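Local coordinates for putative acetyltransferase (Nocardia farcinica, PDB 3D9W), which probably catalyses the transfer of an acetyl group from acetyl-CoA to arylamines, at residues V62-A67 with C82-G87; V107-G112 with G186-Y191; R164-T169 with V178-G183. All coordinates share one frame; numbering follows the deposited sequence.

Interaction 1 (V62-A67 with C82-G87)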
loop_
_atom_site.group_PDB
_atom_site.type_symbol
_atom_site.label_atom_id
_atom_site.label_comp_id
_atom_site.label_asym_id
_atom_site.label_seq_id
_atom_site.Cartn_x
_atom_site.Cartn_y
_atom_site.Cartn_z
ATOM N N VAL A 62 11.980 8.123 -6.518
ATOM C CA VAL A 62 11.492 6.894 -5.908
ATOM C C VAL A 62 11.733 5.784 -6.910
ATOM O O VAL A 62 11.077 5.740 -7.941
ATOM C CB VAL A 62 9.975 6.953 -5.636
ATOM C CG1 VAL A 62 9.554 5.731 -4.844
ATOM C CG2 VAL A 62 9.611 8.243 -4.897
ATOM N N ARG A 63 12.667 4.886 -6.623
ATOM C CA ARG A 63 12.941 3.808 -7.562
ATOM C C ARG A 63 12.236 2.496 -7.211
ATOM O O ARG A 63 12.123 2.130 -6.036
ATOM C CB ARG A 63 14.458 3.610 -7.699
ATOM C CG ARG A 63 15.157 4.803 -8.366
ATOM C CD ARG A 63 16.649 4.566 -8.580
ATOM N NE ARG A 63 17.292 5.684 -9.275
ATOM C CZ ARG A 63 17.547 6.876 -8.732
ATOM N NH1 ARG A 63 17.224 7.127 -7.468
ATOM N NH2 ARG A 63 18.116 7.832 -9.464
ATOM N N LEU A 64 11.762 1.797 -8.244
ATOM C CA LEU A 64 11.045 0.545 -8.053
ATOM C C LEU A 64 11.827 -0.735 -8.331
ATOM O O LEU A 64 11.241 -1.820 -8.352
ATOM C CB LEU A 64 9.757 0.559 -8.878
ATOM C CG LEU A 64 8.823 1.724 -8.536
ATOM C CD1 LEU A 64 7.669 1.746 -9.511
ATOM C CD2 LEU A 64 8.325 1.607 -7.095
ATOM N N ASP A 65 13.134 -0.632 -8.553
ATOM C CA ASP A 65 13.918 -1.843 -8.769
ATOM C C ASP A 65 14.013 -2.523 -7.420
ATOM O O ASP A 65 14.029 -1.860 -6.392
ATOM C CB ASP A 65 15.326 -1.533 -9.287
ATOM C CG ASP A 65 16.067 -0.512 -8.434
ATOM O OD1 ASP A 65 15.911 0.706 -8.700
ATOM O OD2 ASP A 65 16.805 -0.927 -7.505
ATOM N N LEU A 66 14.064 -3.847 -7.421
ATOM C CA LEU A 66 14.140 -4.598 -6.176
ATOM C C LEU A 66 15.357 -4.245 -5.336
ATOM O O LEU A 66 15.308 -4.295 -4.112
ATOM C CB LEU A 66 14.112 -6.094 -6.466
ATOM C CG LEU A 66 12.717 -6.572 -6.839
ATOM C CD1 LEU A 66 12.755 -7.992 -7.368
ATOM C CD2 LEU A 66 11.845 -6.482 -5.594
ATOM N N ALA A 67 16.451 -3.887 -5.986
ATOM C CA ALA A 67 17.644 -3.523 -5.245
ATOM C C ALA A 67 17.270 -2.471 -4.207
ATOM O O ALA A 67 17.352 -2.712 -3.007
ATOM C CB ALA A 67 18.690 -2.977 -6.185
ATOM N N CYS A 82 2.220 2.742 -2.241
ATOM C CA CYS A 82 1.667 1.648 -3.032
ATOM C C CYS A 82 2.612 0.889 -3.973
ATOM O O CYS A 82 2.818 -0.312 -3.811
ATOM C CB CYS A 82 0.450 2.141 -3.818
ATOM S SG CYS A 82 0.805 3.326 -5.148
ATOM N N TYR A 83 3.186 1.573 -4.954
ATOM C CA TYR A 83 4.080 0.917 -5.906
ATOM C C TYR A 83 5.274 0.221 -5.250
ATOM O O TYR A 83 5.590 -0.921 -5.565
ATOM C CB TYR A 83 4.577 1.931 -6.938
ATOM C CG TYR A 83 3.498 2.471 -7.862
ATOM C CD1 TYR A 83 2.906 1.656 -8.823
ATOM C CD2 TYR A 83 3.073 3.797 -7.774
ATOM C CE1 TYR A 83 1.917 2.144 -9.674
ATOM C CE2 TYR A 83 2.085 4.297 -8.618
ATOM C CZ TYR A 83 1.514 3.461 -9.566
ATOM O OH TYR A 83 0.547 3.939 -10.413
ATOM N N GLU A 84 5.943 0.918 -4.346
ATOM C CA GLU A 84 7.092 0.349 -3.666
ATOM C C GLU A 84 6.668 -0.918 -2.938
ATOM O O GLU A 84 7.304 -1.963 -3.049
ATOM C CB GLU A 84 7.658 1.364 -2.670
ATOM C CG GLU A 84 8.225 2.620 -3.311
ATOM C CD GLU A 84 8.470 3.733 -2.308
ATOM O OE1 GLU A 84 7.486 4.322 -1.822
ATOM O OE2 GLU A 84 9.646 4.024 -2.002
ATOM N N ASN A 85 5.575 -0.814 -2.195
ATOM C CA ASN A 85 5.052 -1.938 -1.438
ATOM C C ASN A 85 4.590 -3.099 -2.306
ATOM O O ASN A 85 4.960 -4.244 -2.062
ATOM C CB ASN A 85 3.900 -1.477 -0.551
ATOM C CG ASN A 85 4.330 -1.233 0.872
ATOM O OD1 ASN A 85 4.852 -2.122 1.529
ATOM N ND2 ASN A 85 4.108 -0.028 1.358
ATOM N N ALA A 86 3.781 -2.811 -3.318
ATOM C CA ALA A 86 3.277 -3.865 -4.186
ATOM C C ALA A 86 4.392 -4.543 -4.973
ATOM O O ALA A 86 4.374 -5.760 -5.168
ATOM C CB ALA A 86 2.221 -3.299 -5.135
ATOM N N GLY A 87 5.363 -3.748 -5.414
ATOM C CA GLY A 87 6.474 -4.280 -6.186
ATOM C C GLY A 87 7.272 -5.327 -5.440
ATOM O O GLY A 87 7.710 -6.336 -6.006
#
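Leu64 and Glu84 bring the two backbones closest, 5.9 Å from CA to CA, where the loop that runs into helix 66-73 passes beside the first turns of helix 82-95. The contact is made by side chains. Leu64 is its apolar centre. Its CG lies beside its own backbone N (chi1 -58°), and this sends CD2 towards the helix. There CD2 rests on CB of Tyr83 at 3.8 Å and near the backbone N of Glu84. CD1 touches the same CB, so both branches of Leu64 cover the root of the tyrosine and not its ring. The ring of Tyr83 leads away and packs edge-to-face with Phe203 of helix 200-212. Val62 meets Glu84 at about a right angle. Its CG1 touches both CG and the carboxylate of Glu84, with CG1 to OE2 at 3.3 Å. The polar partners of the carboxylate come from outside the two segments. OE1 accepts from the backbone N of Tyr81, just before the helix, and OE2 makes a salt bridge with Lys72. Both oxygens are therefore held while the methyl lies against them. Further along, Leu66 CD2 comes within 4.2 Å of Gly87 O, a loose contact. Asp65 is the N-cap of helix 66-73, its OD2 accepting from Thr68 N. Helix 82-95 begins at Cys82, which touches His119 of strand 117-125. This is consistent with the cysteine-bearing helix of the arylamine N-acetyltransferases, whose core resembles that of the papain-like cysteine peptidases.

Interaction 2 (V107-G112 with G186-Y191)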
loop_
_atom_site.group_PDB
_atom_site.type_symbol
_atom_site.label_atom_id
_atom_site.label_comp_id
_atom_site.label_asym_id
_atom_site.label_seq_id
_atom_site.Cartn_x
_atom_site.Cartn_y
_atom_site.Cartn_z
ATOM N N VAL A 107 -8.031 5.892 -6.606
ATOM C CA VAL A 107 -8.489 6.183 -5.270
ATOM C C VAL A 107 -9.516 7.296 -5.381
ATOM O O VAL A 107 -9.395 8.194 -6.206
ATOM C CB VAL A 107 -7.357 6.635 -4.366
ATOM C CG1 VAL A 107 -7.883 6.830 -2.960
ATOM C CG2 VAL A 107 -6.245 5.608 -4.383
ATOM N N THR A 108 -10.543 7.218 -4.555
ATOM C CA THR A 108 -11.599 8.206 -4.570
ATOM C C THR A 108 -11.804 8.735 -3.164
ATOM O O THR A 108 -11.929 9.938 -2.959
ATOM C CB THR A 108 -12.913 7.582 -5.094
ATOM O OG1 THR A 108 -13.128 6.321 -4.457
ATOM C CG2 THR A 108 -12.839 7.359 -6.579
ATOM N N MET A 109 -11.833 7.827 -2.196
ATOM C CA MET A 109 -12.023 8.208 -0.801
ATOM C C MET A 109 -13.176 9.179 -0.628
ATOM O O MET A 109 -13.021 10.227 -0.014
ATOM C CB MET A 109 -10.749 8.845 -0.241
ATOM C CG MET A 109 -9.653 7.844 0.015
ATOM S SD MET A 109 -10.271 6.504 1.034
ATOM C CE MET A 109 -10.842 7.448 2.518
ATOM N N GLY A 110 -14.330 8.836 -1.182
ATOM C CA GLY A 110 -15.484 9.701 -1.046
ATOM C C GLY A 110 -15.499 10.891 -1.984
ATOM O O GLY A 110 -16.551 11.485 -2.226
ATOM N N ALA A 111 -14.341 11.264 -2.509
ATOM C CA ALA A 111 -14.297 12.392 -3.430
ATOM C C ALA A 111 -15.151 12.098 -4.679
ATOM O O ALA A 111 -15.962 11.162 -4.697
ATOM C CB ALA A 111 -12.851 12.688 -3.825
ATOM N N GLY A 112 -14.964 12.894 -5.722
ATOM C CA GLY A 112 -15.738 12.696 -6.930
ATOM C C GLY A 112 -14.825 12.748 -8.129
ATOM O O GLY A 112 -13.686 12.278 -8.070
ATOM N N GLY A 186 -17.694 7.224 8.550
ATOM C CA GLY A 186 -18.685 6.230 8.200
ATOM C C GLY A 186 -18.245 5.451 6.981
ATOM O O GLY A 186 -17.061 5.419 6.664
ATOM N N TRP A 187 -19.185 4.811 6.296
ATOM C CA TRP A 187 -18.826 4.065 5.108
ATOM C C TRP A 187 -18.313 5.003 4.033
ATOM O O TRP A 187 -18.589 6.201 4.036
ATOM C CB TRP A 187 -20.015 3.286 4.572
ATOM C CG TRP A 187 -20.209 2.009 5.279
ATOM C CD1 TRP A 187 -21.045 1.768 6.328
ATOM C CD2 TRP A 187 -19.503 0.789 5.032
ATOM N NE1 TRP A 187 -20.901 0.467 6.756
ATOM C CE2 TRP A 187 -19.963 -0.157 5.977
ATOM C CE3 TRP A 187 -18.525 0.402 4.103
ATOM C CZ2 TRP A 187 -19.481 -1.465 6.023
ATOM C CZ3 TRP A 187 -18.042 -0.901 4.147
ATOM C CH2 TRP A 187 -18.524 -1.820 5.105
ATOM N N VAL A 188 -17.554 4.456 3.102
ATOM C CA VAL A 188 -17.030 5.270 2.036
ATOM C C VAL A 188 -16.353 4.386 1.003
ATOM O O VAL A 188 -15.934 3.257 1.293
ATOM C CB VAL A 188 -16.026 6.320 2.581
ATOM C CG1 VAL A 188 -14.759 5.640 3.053
ATOM C CG2 VAL A 188 -15.714 7.344 1.516
ATOM N N ASP A 189 -16.280 4.906 -0.216
ATOM C CA ASP A 189 -15.643 4.213 -1.309
ATOM C C ASP A 189 -14.149 4.538 -1.241
ATOM O O ASP A 189 -13.739 5.696 -1.342
ATOM C CB ASP A 189 -16.251 4.683 -2.628
ATOM C CG ASP A 189 -16.270 6.202 -2.756
ATOM O OD1 ASP A 189 -15.213 6.796 -3.067
ATOM O OD2 ASP A 189 -17.341 6.811 -2.536
ATOM N N ARG A 190 -13.337 3.515 -1.025
ATOM C CA ARG A 190 -11.910 3.732 -0.956
ATOM C C ARG A 190 -11.444 4.039 -2.373
ATOM O O ARG A 190 -11.024 5.157 -2.664
ATOM C CB ARG A 190 -11.191 2.488 -0.408
ATOM C CG ARG A 190 -9.674 2.655 -0.311
ATOM C CD ARG A 190 -8.929 1.380 0.079
ATOM N NE ARG A 190 -8.999 1.107 1.510
ATOM C CZ ARG A 190 -8.173 0.288 2.157
ATOM N NH1 ARG A 190 -7.206 -0.340 1.496
ATOM N NH2 ARG A 190 -8.309 0.100 3.467
ATOM N N TYR A 191 -11.554 3.059 -3.261
ATOM C CA TYR A 191 -11.119 3.237 -4.633
ATOM C C TYR A 191 -11.906 2.389 -5.612
ATOM O O TYR A 191 -12.790 1.639 -5.229
ATOM C CB TYR A 191 -9.637 2.873 -4.747
ATOM C CG TYR A 191 -9.276 1.482 -4.237
ATOM C CD1 TYR A 191 -9.869 0.333 -4.771
ATOM C CD2 TYR A 191 -8.335 1.316 -3.218
ATOM C CE1 TYR A 191 -9.534 -0.936 -4.299
ATOM C CE2 TYR A 191 -7.997 0.053 -2.745
ATOM C CZ TYR A 191 -8.597 -1.064 -3.285
ATOM O OH TYR A 191 -8.264 -2.304 -2.797
#
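Thr108, Met109 and Gly110 present three successive backbone N-H groups to strand 188-193. Thr108 N and Met109 N both donate to Arg190 O, each at 2.8 Å. The first bond is nearly straight and lies in the carbonyl plane; the second donor is tilted out of that plane. Gly110 N divides its hydrogen between Asp189 O, at 3.2 Å, and Asp189 OD1. Side-chain bonds add to this. Asp189 OD1 takes the hydroxyl of Thr108, OG1 to OD1 2.6 Å, on its anti side. It takes Gly110 N from above the carboxylate plane, at 2.9 Å. Thr108 OG1 and Asp189 CG both sit between the backbone N and the carbonyl carbon (chi1 46° and 51°), and this turns hydroxyl and carboxylate towards each other. The type I' turn from Thr108 to Ala111, at the point where strand 99-107 leaves the large antiparallel sheet, is closed by Ala111 N to Thr108 O, and the bonds to strand 188-193 brace it. Met109 and Gly110 have the positive phi angles that such a turn needs. Just before it, Val107 and Tyr191 form a non-hydrogen-bonded antiparallel pair. Apolar contacts fill in around these bonds. Tyr191 CB packs on Val107 CA at 3.5 Å, while the phenol leads away to bond with the hydroxyl of Tyr147. The bend at chi2 (-53°) brings Met109 SD to 3.8 Å from Arg190 CA. Val188 CG2 covers the backbone of Gly110. The guanidinium of Arg190 has separate polar partners, with a salt bridge to Asp136 and a hydrogen bond to Gln181.

Interaction 3 (R164-T169 with V178-G183)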
loop_
_atom_site.group_PDB
_atom_site.type_symbol
_atom_site.label_atom_id
_atom_site.label_comp_id
_atom_site.label_asym_id
_atom_site.label_seq_id
_atom_site.Cartn_x
_atom_site.Cartn_y
_atom_site.Cartn_z
ATOM N N ARG A 164 -16.836 -3.856 1.863
ATOM C CA ARG A 164 -17.879 -4.204 0.899
ATOM C C ARG A 164 -17.248 -4.149 -0.485
ATOM O O ARG A 164 -16.721 -3.116 -0.884
ATOM C CB ARG A 164 -19.030 -3.190 0.921
ATOM C CG ARG A 164 -19.999 -3.303 2.071
ATOM C CD ARG A 164 -20.981 -2.127 2.047
ATOM N NE ARG A 164 -21.838 -2.115 3.235
ATOM C CZ ARG A 164 -22.646 -1.114 3.583
ATOM N NH1 ARG A 164 -22.715 -0.018 2.826
ATOM N NH2 ARG A 164 -23.390 -1.213 4.690
ATOM N N LEU A 165 -17.284 -5.262 -1.205
ATOM C CA LEU A 165 -16.739 -5.292 -2.552
ATOM C C LEU A 165 -17.946 -5.184 -3.472
ATOM O O LEU A 165 -18.915 -5.941 -3.347
ATOM C CB LEU A 165 -15.988 -6.597 -2.828
ATOM C CG LEU A 165 -14.735 -6.467 -3.702
ATOM C CD1 LEU A 165 -14.467 -7.790 -4.390
ATOM C CD2 LEU A 165 -14.909 -5.379 -4.745
ATOM N N GLU A 166 -17.883 -4.243 -4.400
ATOM C CA GLU A 166 -18.983 -4.020 -5.312
ATOM C C GLU A 166 -18.541 -4.141 -6.763
ATOM O O GLU A 166 -17.453 -3.689 -7.114
ATOM C CB GLU A 166 -19.527 -2.633 -5.034
ATOM C CG GLU A 166 -20.742 -2.223 -5.798
ATOM C CD GLU A 166 -21.532 -1.204 -5.005
ATOM O OE1 GLU A 166 -22.061 -1.599 -3.934
ATOM O OE2 GLU A 166 -21.607 -0.023 -5.431
ATOM N N ARG A 167 -19.372 -4.770 -7.596
ATOM C CA ARG A 167 -19.058 -4.915 -9.016
ATOM C C ARG A 167 -20.032 -4.096 -9.854
ATOM O O ARG A 167 -21.220 -4.395 -9.917
ATOM C CB ARG A 167 -19.116 -6.378 -9.476
ATOM C CG ARG A 167 -18.232 -6.627 -10.714
ATOM C CD ARG A 167 -18.970 -7.167 -11.937
ATOM N NE ARG A 167 -19.281 -8.590 -11.819
ATOM C CZ ARG A 167 -20.489 -9.070 -11.528
ATOM N NH1 ARG A 167 -21.510 -8.238 -11.331
ATOM N NH2 ARG A 167 -20.675 -10.382 -11.422
ATOM N N ARG A 168 -19.520 -3.055 -10.492
ATOM C CA ARG A 168 -20.345 -2.199 -11.319
ATOM C C ARG A 168 -19.921 -2.347 -12.769
ATOM O O ARG A 168 -19.071 -3.180 -13.103
ATOM C CB ARG A 168 -20.179 -0.736 -10.902
ATOM C CG ARG A 168 -20.698 -0.392 -9.525
ATOM C CD ARG A 168 -20.571 1.113 -9.274
ATOM N NE ARG A 168 -20.822 1.441 -7.871
ATOM C CZ ARG A 168 -20.629 2.640 -7.314
ATOM N NH1 ARG A 168 -20.177 3.662 -8.046
ATOM N NH2 ARG A 168 -20.867 2.811 -6.008
ATOM N N THR A 169 -20.522 -1.525 -13.624
ATOM C CA THR A 169 -20.202 -1.519 -15.038
ATOM C C THR A 169 -19.789 -0.099 -15.413
ATOM O O THR A 169 -20.505 0.864 -15.125
ATOM C CB THR A 169 -21.409 -1.902 -15.895
ATOM O OG1 THR A 169 -22.351 -2.615 -15.091
ATOM C CG2 THR A 169 -20.975 -2.785 -17.051
ATOM N N VAL A 178 -15.512 -1.612 -6.852
ATOM C CA VAL A 178 -15.453 -0.579 -5.833
ATOM C C VAL A 178 -15.348 -1.214 -4.452
ATOM O O VAL A 178 -16.252 -1.927 -4.016
ATOM C CB VAL A 178 -16.714 0.303 -5.847
ATOM C CG1 VAL A 178 -16.449 1.595 -5.099
ATOM C CG2 VAL A 178 -17.153 0.576 -7.272
ATOM N N LEU A 179 -14.237 -0.966 -3.772
ATOM C CA LEU A 179 -14.049 -1.491 -2.431
ATOM C C LEU A 179 -14.511 -0.408 -1.462
ATOM O O LEU A 179 -14.118 0.748 -1.595
ATOM C CB LEU A 179 -12.577 -1.805 -2.187
ATOM C CG LEU A 179 -12.316 -2.499 -0.855
ATOM C CD1 LEU A 179 -12.796 -3.937 -0.953
ATOM C CD2 LEU A 179 -10.837 -2.447 -0.520
ATOM N N HIS A 180 -15.348 -0.779 -0.498
ATOM C CA HIS A 180 -15.862 0.177 0.484
ATOM C C HIS A 180 -15.290 -0.112 1.864
ATOM O O HIS A 180 -15.307 -1.243 2.306
ATOM C CB HIS A 180 -17.389 0.088 0.568
ATOM C CG HIS A 180 -18.101 0.520 -0.677
ATOM N ND1 HIS A 180 -18.446 1.832 -0.920
ATOM C CD2 HIS A 180 -18.551 -0.191 -1.738
ATOM C CE1 HIS A 180 -19.083 1.910 -2.075
ATOM N NE2 HIS A 180 -19.160 0.697 -2.592
ATOM N N GLN A 181 -14.797 0.909 2.553
ATOM C CA GLN A 181 -14.247 0.710 3.887
ATOM C C GLN A 181 -15.028 1.555 4.871
ATOM O O GLN A 181 -15.545 2.599 4.498
ATOM C CB GLN A 181 -12.782 1.139 3.932
ATOM C CG GLN A 181 -12.587 2.613 3.644
ATOM C CD GLN A 181 -11.216 3.116 4.038
ATOM O OE1 GLN A 181 -10.202 2.524 3.686
ATOM N NE2 GLN A 181 -11.180 4.225 4.766
ATOM N N PHE A 182 -15.117 1.099 6.121
ATOM C CA PHE A 182 -15.817 1.838 7.174
ATOM C C PHE A 182 -14.763 2.572 7.993
ATOM O O PHE A 182 -13.782 1.970 8.422
ATOM C CB PHE A 182 -16.598 0.893 8.085
ATOM C CG PHE A 182 -17.517 1.602 9.032
ATOM C CD1 PHE A 182 -18.715 2.155 8.580
ATOM C CD2 PHE A 182 -17.161 1.773 10.366
ATOM C CE1 PHE A 182 -19.541 2.875 9.445
ATOM C CE2 PHE A 182 -17.983 2.494 11.247
ATOM C CZ PHE A 182 -19.175 3.048 10.782
ATOM N N GLY A 183 -14.960 3.871 8.210
ATOM C CA GLY A 183 -13.983 4.644 8.955
ATOM C C GLY A 183 -14.461 5.951 9.567
ATOM O O GLY A 183 -15.659 6.190 9.697
#
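His180 has its CG beside its own backbone N (chi1 -66°), whereas Glu166 extends with CG anti to its N (chi1 -176°); together these torsions bring the imidazole NE2 up to the carboxylate. NE2 and Glu166 OE2 are 3.8 Å apart, too far for a hydrogen bond. The two flat groups are turned 59° from each other, and OE2 lies at the ring edge. Arg164 CB packs on His180 CB at 3.7 Å. Beneath these side chains the strands run antiparallel. Arg164 with His180 and Glu166 with Val178 are hydrogen-bonded pairs. His180 N to Arg164 O is 2.7 Å, and the return bond from Arg164 N is weak. Between them sits the non-hydrogen-bonded pair Leu165 and Leu179, on the other face of the hairpin 161-169 and 175-183. Their side chains meet at 4.2 Å, CG of Leu165 to CD1 of Leu179. Arg168, extended from CG to NE, leans back and across towards strand 175-183, and Val178 CG2 lies over one face of its guanidinium, 3.8 Å from NE. Its NE and NH2 both reach Glu166 OE2 at 3.0 Å, side-on and in the guanidinium plane. Both bonds of this salt bridge end on the single oxygen OE2, which they hold and whose charge they probably offset. With Arg168 NH2 also near His180 NE2, Glu166 probably does less to favour a protonated histidine than its closeness suggests.

How the interactions relate
From the N terminus, interaction 1 comes first. It closes a short, partly helical loop and sets the approach to helix 66-73 against helix 82-95. The chain then enters the large sheet. Interaction 2 closes a much longer loop, whose regular structure is all strand, by joining the end of strand 99-107 to strand 188-193. Interaction 3 falls within that loop and pairs the strands of the hairpin 161-169 and 175-183. Interactions 2 and 3 touch, since strands 175-183 and 188-193 are neighbours: Val188 O meets Gln181 N. Interaction 1 stands apart, its centre about 25 Å from that of interaction 2, across the centre of the chain.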